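Local atomic coordinates of 4-hydroxybenzoyl-CoA thioesterase (Staphylococcus aureus, PDB entry 6FDG), a protein that probably hydrolyses an acyl-CoA thioester, with DHNA-CoA of the vitamin K2 (menaquinone) pathway as its likely substrate. Residues 4-9 with 34-39. Residues are numbered along the deposited sequence; the frame is centred on the assembly and turned at random. Where two conformers were deposited one is given.
Sequences SITEIE and RLDYIS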
loop_
_atom_site.group_PDB
_atom_site.type_symbol
_atom_site.label_atom_id
_atom_site.label_comp_id
_atom_site.label_asym_id
_atom_site.label_seq_id
_atom_site.Cartn_x
_atom_site.Cartn_y
_atom_site.Cartn_z
ATOM N N SER A 4 3.263 -24.388 8.646
ATOM C CA SER A 4 2.707 -23.512 9.611
ATOM C C SER A 4 1.278 -23.083 9.144
ATOM O O SER A 4 0.962 -23.143 7.956
ATOM C CB SER A 4 3.582 -22.287 9.886
ATOM O OG SER A 4 3.765 -21.592 8.674
ATOM N N ILE A 5 0.470 -22.636 10.129
ATOM C CA ILE A 5 -0.793 -21.955 9.869
ATOM C C ILE A 5 -0.781 -20.641 10.492
ATOM O O ILE A 5 -0.473 -20.479 11.700
ATOM C CB ILE A 5 -2.038 -22.771 10.454
ATOM C CG1 ILE A 5 -2.083 -24.118 9.810
ATOM C CG2 ILE A 5 -3.338 -21.917 10.273
ATOM C CD1 ILE A 5 -2.512 -24.184 8.419
ATOM N N THR A 6 -1.026 -19.579 9.683
ATOM C CA THR A 6 -1.078 -18.239 10.148
ATOM C C THR A 6 -2.447 -17.657 9.964
ATOM O O THR A 6 -2.983 -17.662 8.826
ATOM C CB THR A 6 -0.070 -17.378 9.343
ATOM O OG1 THR A 6 1.220 -17.980 9.327
ATOM C CG2 THR A 6 0.023 -15.951 9.863
ATOM N N GLU A 7 -3.020 -17.031 10.973
ATOM C CA GLU A 7 -4.332 -16.378 10.834
ATOM C C GLU A 7 -4.084 -14.898 10.526
ATOM O O GLU A 7 -3.282 -14.225 11.187
ATOM C CB GLU A 7 -5.109 -16.498 12.146
ATOM C CG GLU A 7 -5.452 -17.955 12.481
ATOM C CD GLU A 7 -6.438 -18.022 13.668
ATOM O OE1 GLU A 7 -7.592 -17.584 13.483
ATOM O OE2 GLU A 7 -6.035 -18.457 14.771
ATOM N N ILE A 8 -4.825 -14.392 9.544
ATOM C CA ILE A 8 -4.791 -13.014 9.136
ATOM C C ILE A 8 -6.227 -12.485 9.071
ATOM O O ILE A 8 -7.092 -13.127 8.487
ATOM C CB ILE A 8 -4.089 -12.868 7.758
ATOM C CG1 ILE A 8 -2.652 -13.429 7.834
ATOM C CG2 ILE A 8 -4.182 -11.418 7.266
ATOM C CD1 ILE A 8 -1.897 -13.299 6.517
ATOM N N GLU A 9 -6.454 -11.327 9.631
ATOM C CA GLU A 9 -7.783 -10.693 9.518
ATOM C C GLU A 9 -7.670 -9.591 8.480
ATOM O O GLU A 9 -6.857 -8.679 8.623
ATOM C CB GLU A 9 -8.181 -10.101 10.870
ATOM C CG GLU A 9 -9.529 -9.411 10.807
ATOM C CD GLU A 9 -10.371 -9.626 12.044
ATOM O OE1 GLU A 9 -9.847 -9.514 13.169
ATOM O OE2 GLU A 9 -11.564 -9.975 11.889
ATOM N N ARG A 34 5.054 -16.362 5.768
ATOM C CA ARG A 34 6.389 -16.884 5.674
ATOM C C ARG A 34 7.250 -16.498 6.917
ATOM O O ARG A 34 7.971 -17.330 7.471
ATOM C CB ARG A 34 7.062 -16.241 4.400
ATOM C CG ARG A 34 8.464 -16.636 4.173
ATOM C CD ARG A 34 8.985 -16.151 2.824
ATOM N NE ARG A 34 9.037 -14.719 2.687
ATOM C CZ ARG A 34 8.241 -13.990 1.925
ATOM N NH1 ARG A 34 8.507 -12.641 1.818
ATOM N NH2 ARG A 34 7.122 -14.428 1.376
ATOM N N LEU A 35 7.087 -15.279 7.396
ATOM C CA LEU A 35 7.817 -14.829 8.584
ATOM C C LEU A 35 7.268 -15.602 9.800
ATOM O O LEU A 35 8.096 -15.822 10.760
ATOM C CB LEU A 35 7.730 -13.318 8.706
ATOM C CG LEU A 35 8.571 -12.536 7.691
ATOM C CD1 LEU A 35 8.223 -11.031 7.737
ATOM C CD2 LEU A 35 10.079 -12.676 7.934
ATOM N N ASP A 36 5.988 -15.955 9.825
ATOM C CA ASP A 36 5.439 -16.741 10.936
ATOM C C ASP A 36 6.029 -18.126 10.845
ATOM O O ASP A 36 6.365 -18.751 11.896
ATOM C CB ASP A 36 3.896 -16.793 10.792
ATOM C CG ASP A 36 3.190 -17.445 11.967
ATOM O OD1 ASP A 36 3.564 -17.162 13.128
ATOM O OD2 ASP A 36 2.275 -18.246 11.658
ATOM N N TYR A 37 6.177 -18.763 9.679
ATOM C CA TYR A 37 6.819 -20.077 9.491
ATOM C C TYR A 37 8.209 -19.997 10.108
ATOM O O TYR A 37 8.636 -20.875 10.886
ATOM C CB TYR A 37 6.840 -20.486 8.022
ATOM C CG TYR A 37 7.558 -21.732 7.730
ATOM C CD1 TYR A 37 8.949 -21.762 7.565
ATOM C CD2 TYR A 37 6.874 -22.958 7.582
ATOM C CE1 TYR A 37 9.636 -22.915 7.276
ATOM C CE2 TYR A 37 7.533 -24.138 7.276
ATOM C CZ TYR A 37 8.907 -24.139 7.139
ATOM O OH TYR A 37 9.577 -25.353 6.831
ATOM N N ILE A 38 9.005 -19.012 9.720
ATOM C CA ILE A 38 10.370 -18.933 10.188
ATOM C C ILE A 38 10.360 -18.799 11.712
ATOM O O ILE A 38 11.281 -19.444 12.359
ATOM C CB ILE A 38 11.018 -17.701 9.455
ATOM C CG1 ILE A 38 11.180 -17.967 7.970
ATOM C CG2 ILE A 38 12.346 -17.283 10.178
ATOM C CD1 ILE A 38 11.611 -16.737 7.180
ATOM N N SER A 39 9.561 -17.960 12.257
ATOM C CA SER A 39 9.530 -17.868 13.723
ATOM C C SER A 39 9.212 -19.193 14.388
ATOM O O SER A 39 9.809 -19.691 15.364
ATOM C CB SER A 39 8.574 -16.779 14.105
ATOM O OG SER A 39 8.487 -16.445 15.459
#
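T6 on strand 2-9 and D36 on the helix reach for each other from opposite directions, and the hydroxyl of T6 donates a short hydrogen bond to the aspartate, T6 OG1 to D36 OD2 2.6 Å. The oxygen is met on its anti side, with the donor 19° out of the carboxylate plane. D36 extends with CG anti to its backbone N (chi1 -173°), which carries the carboxylate out from the helix to the strand, while the methyl CG2 of T6 lies alongside, 3.7 Å from D36 OD2. The same oxygen also receives K40, one turn further along the helix, in a salt bridge, and the lysine would be expected to stabilise its negative charge.

Two residues back along the strand, S4 supplies the other close approach. S4 OG lies 3.3 Å from Y37 CB and in the plane of the Y37 ring, at the CD2 edge (3.6 Å to Y37 CD2). Y37 also packs on I148 and V80 and on Y133 and V136 of helix 127-141, and this is the buried, tightly packed end. The looser side begins at D36, itself partly exposed; I5 and E7 point away from the helix, and exposed E7 pairs with K75 instead.

Strand 4-9 and helix segment 34-39 run at 131° to each other, their axes 8.0 Å apart at closest approach. With the strand joined antiparallel to strand 73-83, the contact seats the long helix 26-41 in the curved sheet that wraps it, the defining feature of the hotdog fold, to which the 4-hydroxybenzoyl-CoA thioesterase family belongs.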